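Long-range contacts in urea carboxylase (Thermus thermophilus, PDB 3OEP), which is of unknown function but is a fused homologue of KipI and KipA with cyclophilin-like domains, only tentatively assigned ATP binding and hydrolase activity: residues P221-E226 with D365-E370; L273-Y278 with R331-V336; P281-L286 with L321-R326; A300-E305 with L314-K319. All blocks are in the same frame, centred on the assembly; numbering follows the deposited sequence. Where two conformers were deposited one is given.

Contact 1: residues P221-E226 with D365-E370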
loop_
_atom_site.group_PDB
_atom_site.type_symbol
_atom_site.label_atom_id
_atom_site.label_comp_id
_atom_site.label_asym_id
_atom_site.label_seq_id
_atom_site.Cartn_x
_atom_site.Cartn_y
_atom_site.Cartn_z
ATOM N N PRO A 221 -24.633 0.755 17.496
ATOM C CA PRO A 221 -23.550 1.563 18.054
ATOM C C PRO A 221 -22.881 0.881 19.248
ATOM O O PRO A 221 -23.558 0.371 20.148
ATOM C CB PRO A 221 -24.255 2.858 18.472
ATOM C CG PRO A 221 -25.434 2.930 17.615
ATOM C CD PRO A 221 -25.881 1.526 17.378
ATOM N N ALA A 222 -21.555 0.861 19.232
ATOM C CA ALA A 222 -20.778 0.058 20.166
ATOM C C ALA A 222 -19.835 0.887 21.014
ATOM O O ALA A 222 -19.712 0.651 22.216
ATOM C CB ALA A 222 -19.990 -0.990 19.403
ATOM N N LEU A 223 -19.127 1.825 20.386
ATOM C CA LEU A 223 -18.115 2.602 21.089
ATOM C C LEU A 223 -17.897 3.974 20.460
ATOM O O LEU A 223 -18.152 4.183 19.261
ATOM C CB LEU A 223 -16.796 1.824 21.176
ATOM C CG LEU A 223 -16.065 1.555 19.859
ATOM C CD1 LEU A 223 -15.091 2.685 19.546
ATOM C CD2 LEU A 223 -15.330 0.211 19.917
ATOM N N LEU A 224 -17.448 4.893 21.306
ATOM C CA LEU A 224 -17.131 6.264 20.944
ATOM C C LEU A 224 -15.637 6.476 21.059
ATOM O O LEU A 224 -15.025 6.118 22.077
ATOM C CB LEU A 224 -17.830 7.242 21.900
ATOM C CG LEU A 224 -17.454 8.720 21.774
ATOM C CD1 LEU A 224 -17.940 9.330 20.450
ATOM C CD2 LEU A 224 -18.017 9.497 22.956
ATOM N N VAL A 225 -15.055 7.067 20.021
ATOM C CA VAL A 225 -13.680 7.527 20.073
ATOM C C VAL A 225 -13.687 8.898 20.742
ATOM O O VAL A 225 -14.115 9.890 20.145
ATOM C CB VAL A 225 -13.060 7.645 18.668
ATOM C CG1 VAL A 225 -11.590 8.093 18.775
ATOM C CG2 VAL A 225 -13.197 6.327 17.914
ATOM N N GLU A 226 -13.253 8.949 21.996
ATOM C CA GLU A 226 -13.191 10.212 22.727
ATOM C C GLU A 226 -11.971 11.017 22.303
ATOM O O GLU A 226 -12.063 12.236 22.102
ATOM C CB GLU A 226 -13.177 9.972 24.230
ATOM C CG GLU A 226 -14.493 9.383 24.749
ATOM C CD GLU A 226 -14.890 9.917 26.112
ATOM O OE1 GLU A 226 -14.663 11.116 26.380
ATOM O OE2 GLU A 226 -15.460 9.146 26.910
ATOM N N ASP A 365 -15.931 9.906 16.502
ATOM C CA ASP A 365 -16.354 8.763 15.696
ATOM C C ASP A 365 -17.116 7.776 16.569
ATOM O O ASP A 365 -16.688 7.457 17.683
ATOM C CB ASP A 365 -15.163 8.035 15.058
ATOM C CG ASP A 365 -14.650 8.714 13.798
ATOM O OD1 ASP A 365 -15.370 9.540 13.195
ATOM O OD2 ASP A 365 -13.510 8.405 13.395
ATOM N N VAL A 366 -18.233 7.286 16.048
ATOM C CA VAL A 366 -18.967 6.195 16.680
ATOM C C VAL A 366 -18.847 4.956 15.798
ATOM O O VAL A 366 -19.181 5.000 14.606
ATOM C CB VAL A 366 -20.437 6.555 16.897
ATOM C CG1 VAL A 366 -21.218 5.353 17.414
ATOM C CG2 VAL A 366 -20.539 7.720 17.868
ATOM N N LEU A 367 -18.343 3.874 16.379
ATOM C CA LEU A 367 -18.216 2.594 15.675
ATOM C C LEU A 367 -19.293 1.649 16.160
ATOM O O LEU A 367 -19.636 1.654 17.347
ATOM C CB LEU A 367 -16.854 1.965 15.935
ATOM C CG LEU A 367 -15.632 2.835 15.637
ATOM C CD1 LEU A 367 -14.362 1.989 15.723
ATOM C CD2 LEU A 367 -15.744 3.505 14.284
ATOM N N GLY A 368 -19.805 0.828 15.246
ATOM C CA GLY A 368 -20.872 -0.122 15.558
ATOM C C GLY A 368 -20.495 -1.569 15.306
ATOM O O GLY A 368 -19.503 -1.852 14.629
ATOM N N LEU A 369 -21.291 -2.488 15.856
ATOM C CA LEU A 369 -21.100 -3.922 15.640
ATOM C C LEU A 369 -21.676 -4.347 14.282
ATOM O O LEU A 369 -22.740 -3.872 13.864
ATOM C CB LEU A 369 -21.774 -4.737 16.760
ATOM C CG LEU A 369 -21.315 -4.467 18.196
ATOM C CD1 LEU A 369 -22.099 -5.321 19.180
ATOM C CD2 LEU A 369 -19.814 -4.708 18.351
ATOM N N GLU A 370 -20.965 -5.226 13.585
ATOM C CA GLU A 370 -21.472 -5.782 12.325
ATOM C C GLU A 370 -22.716 -6.637 12.594
ATOM O O GLU A 370 -23.681 -6.585 11.838
ATOM C CB GLU A 370 -20.387 -6.596 11.610
ATOM C CG GLU A 370 -20.864 -7.453 10.427
ATOM C CD GLU A 370 -21.586 -6.659 9.349
ATOM O OE1 GLU A 370 -22.424 -7.253 8.632
ATOM O OE2 GLU A 370 -21.325 -5.447 9.211
#
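Leu223 faces Leu367 in a hydrogen-bonded pair and Leu224 faces Val366 in a non-hydrogen-bonded one, on antiparallel strands 221-225 and 366-368 whose short axes approach to 4.3 Å at an angle of 149°. Leu367 O takes two amides at once, Ala222 N at 2.8 Å and Leu223 N at 3.1 Å, while Leu367 N bonds back to Leu223 O. Further along, Val225 N makes an almost straight bond to Asp365 O (2.9 Å, 175° at the hydrogen).

On the buried face the two leucines descend together from the sheet, with Leu223 CD1 3.9 Å from Leu367 CG. On the other face Leu224 CD1 slants across to Val366 CG2 at 4.0 Å, and the second branch of the valine, CG1, touches Pro221 CB. Ala222 turns its CB toward the partner strand and meets Leu369 CD2 at 3.9 Å. Val225 CG2 rests against Asp365 CB, and the carboxylate of this aspartate is held by Arg359 and by the backbone amide of Trp362.

The other edge of strand 221-225 bonds to strand 282-285, which leaves 366-368 outermost in its antiparallel sheet within this chain. The extra residue that lets both Ala222 and Leu223 face Leu367 is a classic beta bulge.

Contact 2: residues L273-Y278 with R331-V336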
loop_
_atom_site.group_PDB
_atom_site.type_symbol
_atom_site.label_atom_id
_atom_site.label_comp_id
_atom_site.label_asym_id
_atom_site.label_seq_id
_atom_site.Cartn_x
_atom_site.Cartn_y
_atom_site.Cartn_z
ATOM N N LEU A 273 -11.388 -4.916 12.759
ATOM C CA LEU A 273 -10.996 -4.572 14.123
ATOM C C LEU A 273 -10.117 -3.328 14.082
ATOM O O LEU A 273 -9.828 -2.811 12.998
ATOM C CB LEU A 273 -10.299 -5.758 14.813
ATOM C CG LEU A 273 -8.819 -6.053 14.541
ATOM C CD1 LEU A 273 -8.388 -7.285 15.333
ATOM C CD2 LEU A 273 -8.543 -6.243 13.088
ATOM N N LEU A 274 -9.736 -2.835 15.258
ATOM C CA LEU A 274 -8.940 -1.619 15.372
ATOM C C LEU A 274 -7.451 -1.940 15.515
ATOM O O LEU A 274 -7.077 -2.773 16.325
ATOM C CB LEU A 274 -9.408 -0.814 16.583
ATOM C CG LEU A 274 -8.884 0.616 16.696
ATOM C CD1 LEU A 274 -9.171 1.390 15.425
ATOM C CD2 LEU A 274 -9.512 1.307 17.898
ATOM N N GLU A 275 -6.619 -1.271 14.714
ATOM C CA GLU A 275 -5.169 -1.312 14.862
ATOM C C GLU A 275 -4.747 0.074 15.328
ATOM O O GLU A 275 -5.237 1.075 14.808
ATOM C CB GLU A 275 -4.478 -1.619 13.528
ATOM C CG GLU A 275 -2.955 -1.654 13.627
ATOM C CD GLU A 275 -2.279 -1.777 12.279
ATOM O OE1 GLU A 275 -1.815 -0.735 11.773
ATOM O OE2 GLU A 275 -2.203 -2.908 11.741
ATOM N N PHE A 276 -3.844 0.135 16.300
ATOM C CA PHE A 276 -3.245 1.404 16.714
ATOM C C PHE A 276 -1.759 1.235 16.986
ATOM O O PHE A 276 -1.301 0.158 17.368
ATOM C CB PHE A 276 -3.949 1.986 17.945
ATOM C CG PHE A 276 -4.151 1.000 19.051
ATOM C CD1 PHE A 276 -3.263 0.929 20.110
ATOM C CD2 PHE A 276 -5.238 0.133 19.028
ATOM C CE1 PHE A 276 -3.455 0.006 21.128
ATOM C CE2 PHE A 276 -5.428 -0.794 20.042
ATOM C CZ PHE A 276 -4.537 -0.852 21.091
ATOM N N ALA A 277 -1.008 2.311 16.782
ATOM C CA ALA A 277 0.438 2.259 16.906
ATOM C C ALA A 277 0.976 3.446 17.688
ATOM O O ALA A 277 0.483 4.566 17.541
ATOM C CB ALA A 277 1.080 2.201 15.526
ATOM N N TYR A 278 1.974 3.178 18.530
ATOM C CA TYR A 278 2.724 4.196 19.278
ATOM C C TYR A 278 1.905 4.855 20.403
ATOM O O TYR A 278 2.309 4.839 21.573
ATOM C CB TYR A 278 3.343 5.241 18.321
ATOM C CG TYR A 278 4.354 4.662 17.319
ATOM C CD1 TYR A 278 3.973 4.313 16.023
ATOM C CD2 TYR A 278 5.684 4.465 17.682
ATOM C CE1 TYR A 278 4.903 3.779 15.106
ATOM C CE2 TYR A 278 6.615 3.941 16.782
ATOM C CZ TYR A 278 6.222 3.600 15.500
ATOM O OH TYR A 278 7.170 3.080 14.629
ATOM N N ARG A 331 2.507 -1.787 18.319
ATOM C CA ARG A 331 1.255 -1.948 17.579
ATOM C C ARG A 331 0.292 -2.899 18.278
ATOM O O ARG A 331 0.598 -4.067 18.501
ATOM C CB ARG A 331 1.556 -2.437 16.168
ATOM C CG ARG A 331 0.411 -2.324 15.179
ATOM C CD ARG A 331 0.925 -2.517 13.745
ATOM N NE ARG A 331 2.044 -1.609 13.478
ATOM C CZ ARG A 331 1.951 -0.376 12.986
ATOM N NH1 ARG A 331 0.791 0.131 12.599
ATOM N NH2 ARG A 331 3.055 0.344 12.839
ATOM N N GLY A 332 -0.880 -2.374 18.610
ATOM C CA GLY A 332 -1.915 -3.134 19.300
ATOM C C GLY A 332 -3.163 -3.292 18.455
ATOM O O GLY A 332 -3.373 -2.547 17.482
ATOM N N TYR A 333 -3.983 -4.274 18.836
ATOM C CA TYR A 333 -5.245 -4.592 18.175
ATOM C C TYR A 333 -6.369 -4.723 19.187
ATOM O O TYR A 333 -6.200 -5.340 20.239
ATOM C CB TYR A 333 -5.127 -5.900 17.380
ATOM C CG TYR A 333 -4.145 -5.737 16.267
ATOM C CD1 TYR A 333 -2.797 -5.990 16.469
ATOM C CD2 TYR A 333 -4.553 -5.228 15.036
ATOM C CE1 TYR A 333 -1.875 -5.778 15.455
ATOM C CE2 TYR A 333 -3.641 -5.012 14.018
ATOM C CZ TYR A 333 -2.310 -5.288 14.229
ATOM O OH TYR A 333 -1.408 -5.060 13.216
ATOM N N LEU A 334 -7.514 -4.137 18.862
ATOM C CA LEU A 334 -8.707 -4.283 19.681
ATOM C C LEU A 334 -9.816 -4.846 18.810
ATOM O O LEU A 334 -10.219 -4.215 17.835
ATOM C CB LEU A 334 -9.124 -2.941 20.267
ATOM C CG LEU A 334 -10.311 -2.963 21.232
ATOM C CD1 LEU A 334 -9.926 -3.657 22.528
ATOM C CD2 LEU A 334 -10.797 -1.538 21.485
ATOM N N ALA A 335 -10.294 -6.036 19.168
ATOM C CA ALA A 335 -11.421 -6.678 18.498
ATOM C C ALA A 335 -12.644 -6.620 19.401
ATOM O O ALA A 335 -12.517 -6.548 20.625
ATOM C CB ALA A 335 -11.082 -8.118 18.165
ATOM N N VAL A 336 -13.824 -6.636 18.792
ATOM C CA VAL A 336 -15.075 -6.714 19.537
ATOM C C VAL A 336 -15.910 -7.862 18.999
ATOM O O VAL A 336 -15.923 -8.120 17.794
ATOM C CB VAL A 336 -15.875 -5.391 19.475
ATOM C CG1 VAL A 336 -15.064 -4.259 20.117
ATOM C CG2 VAL A 336 -16.250 -5.050 18.045
#
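The Phe276 ring lies over the backbone of Gly332, whose CA sits 4.1 Å from the ring centroid and 19° off its normal, a CH-pi contact. A first torsion of 48°, which tucks CG in over the main chain, swings the ring across onto the partner strand, where Gly332, with no side chain, lets it lie close on the backbone.

On the other face of the sheet, with Tyr333, Arg331 and Ala277, Glu275 stretches out alongside the tyrosine, its CG 3.4 Å from Tyr333 CE2. Both carboxylate oxygens are met from above their plane: OE2 by Tyr333 OH at 2.7 Å, and OE1 by Arg331 NH1 at 2.9 Å in a salt bridge. Leu253 N and Arg420 add further bonds to this buried carboxylate, while Arg331 NE is held by Gly481 O. Ala277 CB covers one face of the guanidinium, 3.6 Å from NH1 of Arg331. Shortening Glu275 to an alanine is likely to leave Arg331 and Arg420 without their shared buried countercharge and Tyr333 OH without its acceptor.

Backbone bonds pair Leu274 with Leu334 and Phe276 with Gly332 in both directions. An aromatic ring laid over a cross-strand glycine is a familiar pairing of antiparallel beta sheets.

Contact 3: residues P281-L286 with L321-R326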
loop_
_atom_site.group_PDB
_atom_site.type_symbol
_atom_site.label_atom_id
_atom_site.label_comp_id
_atom_site.label_asym_id
_atom_site.label_seq_id
_atom_site.Cartn_x
_atom_site.Cartn_y
_atom_site.Cartn_z
ATOM N N PRO A 281 -5.909 5.129 21.251
ATOM C CA PRO A 281 -7.054 5.997 21.450
ATOM C C PRO A 281 -7.616 5.888 22.856
ATOM O O PRO A 281 -7.249 4.986 23.610
ATOM C CB PRO A 281 -8.068 5.465 20.437
ATOM C CG PRO A 281 -7.765 4.028 20.337
ATOM C CD PRO A 281 -6.270 3.905 20.515
ATOM N N VAL A 282 -8.493 6.823 23.187
ATOM C CA VAL A 282 -9.316 6.743 24.383
ATOM C C VAL A 282 -10.736 6.444 23.906
ATOM O O VAL A 282 -11.316 7.230 23.155
ATOM C CB VAL A 282 -9.280 8.060 25.172
ATOM C CG1 VAL A 282 -10.167 7.969 26.417
ATOM C CG2 VAL A 282 -7.834 8.421 25.550
ATOM N N LEU A 283 -11.278 5.307 24.336
ATOM C CA LEU A 283 -12.545 4.797 23.814
ATOM C C LEU A 283 -13.530 4.572 24.950
ATOM O O LEU A 283 -13.147 4.117 26.023
ATOM C CB LEU A 283 -12.329 3.453 23.107
ATOM C CG LEU A 283 -11.259 3.381 22.028
ATOM C CD1 LEU A 283 -11.069 1.941 21.549
ATOM C CD2 LEU A 283 -11.612 4.328 20.867
ATOM N N THR A 284 -14.804 4.853 24.704
ATOM C CA THR A 284 -15.837 4.578 25.702
ATOM C C THR A 284 -16.944 3.712 25.097
ATOM O O THR A 284 -17.448 4.004 24.011
ATOM C CB THR A 284 -16.392 5.884 26.289
ATOM O OG1 THR A 284 -15.311 6.621 26.869
ATOM C CG2 THR A 284 -17.448 5.599 27.366
ATOM N N ALA A 285 -17.290 2.636 25.799
ATOM C CA ALA A 285 -18.329 1.715 25.357
ATOM C C ALA A 285 -19.700 2.386 25.426
ATOM O O ALA A 285 -19.998 3.104 26.379
ATOM C CB ALA A 285 -18.314 0.441 26.215
ATOM N N LEU A 286 -20.521 2.154 24.405
ATOM C CA LEU A 286 -21.899 2.659 24.367
ATOM C C LEU A 286 -22.920 1.556 24.667
ATOM O O LEU A 286 -24.126 1.814 24.782
ATOM C CB LEU A 286 -22.182 3.274 22.998
ATOM C CG LEU A 286 -21.244 4.419 22.612
ATOM C CD1 LEU A 286 -21.594 4.936 21.225
ATOM C CD2 LEU A 286 -21.297 5.562 23.656
ATOM N N LEU A 321 -11.872 2.888 28.088
ATOM C CA LEU A 321 -10.743 2.009 27.843
ATOM C C LEU A 321 -9.577 2.848 27.315
ATOM O O LEU A 321 -9.745 3.642 26.381
ATOM C CB LEU A 321 -11.145 0.965 26.804
ATOM C CG LEU A 321 -10.108 -0.078 26.394
ATOM C CD1 LEU A 321 -9.709 -0.954 27.573
ATOM C CD2 LEU A 321 -10.684 -0.911 25.237
ATOM N N ARG A 322 -8.402 2.667 27.912
ATOM C CA ARG A 322 -7.195 3.384 27.499
ATOM C C ARG A 322 -6.082 2.376 27.280
ATOM O O ARG A 322 -6.217 1.201 27.644
ATOM C CB ARG A 322 -6.776 4.389 28.573
ATOM C CG ARG A 322 -7.780 5.506 28.824
ATOM C CD ARG A 322 -7.375 6.365 30.016
ATOM N NE ARG A 322 -8.305 7.478 30.226
ATOM C CZ ARG A 322 -9.435 7.419 30.931
ATOM N NH1 ARG A 322 -9.821 6.294 31.531
ATOM N NH2 ARG A 322 -10.190 8.508 31.043
ATOM N N PHE A 323 -4.984 2.837 26.692
ATOM C CA PHE A 323 -3.851 1.963 26.406
ATOM C C PHE A 323 -2.579 2.619 26.899
ATOM O O PHE A 323 -2.167 3.657 26.385
ATOM C CB PHE A 323 -3.786 1.649 24.919
ATOM C CG PHE A 323 -5.014 0.947 24.418
ATOM C CD1 PHE A 323 -5.146 -0.424 24.556
ATOM C CD2 PHE A 323 -6.066 1.672 23.873
ATOM C CE1 PHE A 323 -6.296 -1.076 24.120
ATOM C CE2 PHE A 323 -7.218 1.026 23.431
ATOM C CZ PHE A 323 -7.330 -0.347 23.560
ATOM N N ARG A 324 -1.994 2.022 27.928
ATOM C CA ARG A 324 -0.781 2.530 28.543
ATOM C C ARG A 324 0.435 1.980 27.805
ATOM O O ARG A 324 0.628 0.775 27.769
ATOM C CB ARG A 324 -0.742 2.095 30.009
ATOM C CG ARG A 324 0.485 2.546 30.779
ATOM C CD ARG A 324 0.334 2.185 32.255
ATOM N NE ARG A 324 -0.703 2.985 32.907
ATOM C CZ ARG A 324 -1.268 2.703 34.084
ATOM N NH1 ARG A 324 -0.924 1.618 34.770
ATOM N NH2 ARG A 324 -2.196 3.516 34.577
ATOM N N PRO A 325 1.266 2.856 27.217
ATOM C CA PRO A 325 2.441 2.332 26.522
ATOM C C PRO A 325 3.342 1.514 27.448
ATOM O O PRO A 325 3.562 1.899 28.595
ATOM C CB PRO A 325 3.149 3.597 26.030
ATOM C CG PRO A 325 2.057 4.604 25.910
ATOM C CD PRO A 325 1.128 4.313 27.038
ATOM N N ARG A 326 3.839 0.382 26.959
ATOM C CA ARG A 326 4.689 -0.478 27.774
ATOM C C ARG A 326 5.507 -1.439 26.940
ATOM O O ARG A 326 5.005 -2.032 25.981
ATOM C CB ARG A 326 3.857 -1.293 28.764
ATOM C CG ARG A 326 4.691 -2.295 29.572
ATOM C CD ARG A 326 3.974 -2.765 30.809
ATOM N NE ARG A 326 3.581 -1.648 31.664
ATOM C CZ ARG A 326 2.760 -1.750 32.705
ATOM N NH1 ARG A 326 2.245 -2.928 33.047
ATOM N NH2 ARG A 326 2.455 -0.666 33.412
HETATM O O HOH W 1 -5.162 5.357 25.412
#
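Leu321 and Leu283 form an antiparallel hydrogen-bonded pair that joins strand 320-325 to strand 282-285 within a six-stranded antiparallel beta sheet. Leu321 N bonds to Leu283 O at 2.7 Å, and Leu321 O receives Leu283 N at 3.1 Å, nearly straight at 176°. Their side chains share one face of the sheet, where both pack on Trp315 from strand 311-315 of the facing sheet. Leu321 CB also lies against the backbone of its partner, 3.8 Å from Leu283 O.

Arg322 comes next and belongs to the more exposed side. Its chain is extended from CG to NE, and its apolar stem follows Val282 and makes the contact, with Arg322 CG 4.2 Å from Val282 CG1.

At Phe323 the direct backbone bonding across the pair gives way to a bridge through water. Phe323 CB points toward segment 281-286, and with CG anti to the carbonyl carbon (chi1 -60°) the ring presents its edge. Pro281 O lies in the ring plane, 3.5 Å from Phe323 CD2, and the proline ring slants across the phenylalanine, its CD 4.0 Å from Phe323 CD2. Leu283 CD1 is also at the edge, while Phe276 and Phe293 add further aromatic neighbours. Between the backbones a single water donates to Pro281 O at 2.8 Å and accepts from Phe323 N, also at 2.8 Å.

Contact 4: residues A300-E305 with L314-K319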
loop_
_atom_site.group_PDB
_atom_site.type_symbol
_atom_site.label_atom_id
_atom_site.label_comp_id
_atom_site.label_asym_id
_atom_site.label_seq_id
_atom_site.Cartn_x
_atom_site.Cartn_y
_atom_site.Cartn_z
ATOM N N ALA A 300 -3.741 -2.615 28.238
ATOM C CA ALA A 300 -5.028 -1.948 28.245
ATOM C C ALA A 300 -5.386 -1.589 29.682
ATOM O O ALA A 300 -5.016 -2.301 30.622
ATOM C CB ALA A 300 -6.103 -2.833 27.612
ATOM N N LEU A 301 -6.092 -0.471 29.836
ATOM C CA LEU A 301 -6.487 0.041 31.146
ATOM C C LEU A 301 -7.992 0.217 31.172
ATOM O O LEU A 301 -8.545 0.977 30.375
ATOM C CB LEU A 301 -5.831 1.394 31.435
ATOM C CG LEU A 301 -4.319 1.453 31.614
ATOM C CD1 LEU A 301 -3.896 2.887 31.899
ATOM C CD2 LEU A 301 -3.874 0.535 32.728
ATOM N N LEU A 302 -8.659 -0.484 32.090
ATOM C CA LEU A 302 -10.110 -0.411 32.197
ATOM C C LEU A 302 -10.509 -0.486 33.663
ATOM O O LEU A 302 -10.151 -1.439 34.352
ATOM C CB LEU A 302 -10.757 -1.560 31.419
ATOM C CG LEU A 302 -12.287 -1.616 31.438
ATOM C CD1 LEU A 302 -12.868 -0.386 30.763
ATOM C CD2 LEU A 302 -12.790 -2.895 30.770
ATOM N N GLU A 303 -11.242 0.529 34.125
ATOM C CA GLU A 303 -11.740 0.585 35.508
ATOM C C GLU A 303 -10.626 0.365 36.539
ATOM O O GLU A 303 -10.820 -0.325 37.544
ATOM C CB GLU A 303 -12.874 -0.428 35.708
ATOM C CG GLU A 303 -14.097 -0.169 34.832
ATOM C CD GLU A 303 -15.210 -1.165 35.076
ATOM O OE1 GLU A 303 -15.192 -2.249 34.454
ATOM O OE2 GLU A 303 -16.111 -0.860 35.885
ATOM N N GLY A 304 -9.461 0.947 36.268
ATOM C CA GLY A 304 -8.315 0.867 37.171
ATOM C C GLY A 304 -7.418 -0.351 37.010
ATOM O O GLY A 304 -6.312 -0.370 37.559
ATOM N N GLU A 305 -7.881 -1.361 36.267
ATOM C CA GLU A 305 -7.145 -2.618 36.104
ATOM C C GLU A 305 -6.321 -2.601 34.822
ATOM O O GLU A 305 -6.768 -2.074 33.810
ATOM C CB GLU A 305 -8.113 -3.807 36.045
ATOM C CG GLU A 305 -9.091 -3.917 37.210
ATOM C CD GLU A 305 -8.432 -4.262 38.538
ATOM O OE1 GLU A 305 -9.104 -4.095 39.576
ATOM O OE2 GLU A 305 -7.262 -4.700 38.555
ATOM N N LEU A 314 -14.805 -8.067 29.640
ATOM C CA LEU A 314 -16.083 -7.374 29.586
ATOM C C LEU A 314 -15.796 -5.876 29.653
ATOM O O LEU A 314 -15.032 -5.410 30.497
ATOM C CB LEU A 314 -17.000 -7.826 30.731
ATOM C CG LEU A 314 -18.492 -7.438 30.698
ATOM C CD1 LEU A 314 -18.687 -5.966 30.987
ATOM C CD2 LEU A 314 -19.174 -7.811 29.383
ATOM N N TRP A 315 -16.402 -5.138 28.733
ATOM C CA TRP A 315 -16.232 -3.703 28.630
ATOM C C TRP A 315 -17.622 -3.083 28.805
ATOM O O TRP A 315 -18.416 -3.049 27.867
ATOM C CB TRP A 315 -15.603 -3.390 27.277
ATOM C CG TRP A 315 -15.293 -1.947 27.001
ATOM C CD1 TRP A 315 -15.337 -0.895 27.876
ATOM C CD2 TRP A 315 -14.841 -1.411 25.752
ATOM N NE1 TRP A 315 -14.971 0.269 27.233
ATOM C CE2 TRP A 315 -14.664 -0.021 25.930
ATOM C CE3 TRP A 315 -14.599 -1.967 24.491
ATOM C CZ2 TRP A 315 -14.237 0.816 24.897
ATOM C CZ3 TRP A 315 -14.183 -1.126 23.460
ATOM C CH2 TRP A 315 -14.011 0.245 23.672
ATOM N N PRO A 316 -17.939 -2.631 30.032
ATOM C CA PRO A 316 -19.308 -2.202 30.310
ATOM C C PRO A 316 -19.652 -0.847 29.721
ATOM O O PRO A 316 -18.773 0.005 29.577
ATOM C CB PRO A 316 -19.362 -2.136 31.842
ATOM C CG PRO A 316 -18.164 -2.857 32.328
ATOM C CD PRO A 316 -17.133 -2.693 31.267
ATOM N N ARG A 317 -20.929 -0.660 29.403
ATOM C CA ARG A 317 -21.437 0.603 28.886
ATOM C C ARG A 317 -20.967 1.767 29.751
ATOM O O ARG A 317 -21.050 1.708 30.982
ATOM C CB ARG A 317 -22.969 0.577 28.844
ATOM C CG ARG A 317 -23.620 1.918 28.564
ATOM C CD ARG A 317 -25.129 1.755 28.523
ATOM N NE ARG A 317 -25.562 1.200 27.248
ATOM C CZ ARG A 317 -26.708 0.556 27.037
ATOM N NH1 ARG A 317 -27.575 0.350 28.027
ATOM N NH2 ARG A 317 -26.983 0.107 25.817
ATOM N N GLY A 318 -20.461 2.810 29.097
ATOM C CA GLY A 318 -20.060 4.037 29.777
ATOM C C GLY A 318 -18.674 4.024 30.393
ATOM O O GLY A 318 -18.231 5.043 30.909
ATOM N N LYS A 319 -17.983 2.884 30.348
ATOM C CA LYS A 319 -16.634 2.794 30.900
ATOM C C LYS A 319 -15.599 3.062 29.820
ATOM O O LYS A 319 -15.771 2.663 28.663
ATOM C CB LYS A 319 -16.390 1.427 31.542
ATOM C CG LYS A 319 -17.402 1.058 32.637
ATOM C CD LYS A 319 -17.473 2.093 33.745
ATOM C CE LYS A 319 -18.392 1.635 34.882
ATOM N NZ LYS A 319 -18.336 2.553 36.051
#
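Glu303 reaches over Lys319 and Pro316 from the tip of the hairpin of strands 298-302 and 305-307, which ends one sheet. From CB, which points toward the other segment, its chain extends through CG, which comes near Lys319 CG, to CD, 4.0 Å from that same lysine carbon. There the carboxylate divides its contacts: OE1 lies 3.7 Å from Pro316 CG, while OE2 lies 3.5 Å from Lys319 CE. The lysine chain, bent at its second torsion (chi2 -56°), crosses the glutamate at about a right angle, and its NZ stays 4.1 Å from Glu303 OE2, beyond a salt bridge.

Beneath this exposed pair Leu302 is buried. One methyl, CD1, meets Trp315 CD1 at 3.8 Å and also touches Lys319 CB; the other, CD2, lies 3.4 Å from Leu314 O. Trp315, on edge strand 311-315 of the second sheet, also packs on Leu283 and Leu321. One hydrogen bond within the segment helps set the indole's rotation: Trp315 NE1 donates to Lys319 O (2.9 Å, 151° at the hydrogen) from above the carbonyl plane. With a leucine in place of Trp315, Lys319 O would probably lose its indole donor and a gap open beside Leu302 CD1.

With no hydrogen bond between the segments, they are joined by apolar contact below and by the stems of two oppositely charged side chains above, whose attraction is likely to be modest so near solvent.

Contacts 1 and 3 lie in the same six-stranded sheet and meet where strand 221-225 bonds to strand 282-285; contact 4 joins that sheet, through strand 298-302, to the edge strand 311-315 of the five-stranded sheet that holds contact 2. Contact 2 is wholly buried and combines backbone pairing with a charged network. Contacts 1 and 3 are mostly buried, the first interrupted by a bulge and the second continued by water, whereas contact 4 is only partly buried, an exposed charged pair over a buried leucine and tryptophan. Hydrophobic side chains tie the two sheets together: Leu334 of contact 2 meets Leu283 and Leu321 of contact 3 and Trp315 of contact 4, while Leu223 of contact 1 also touches this tryptophan.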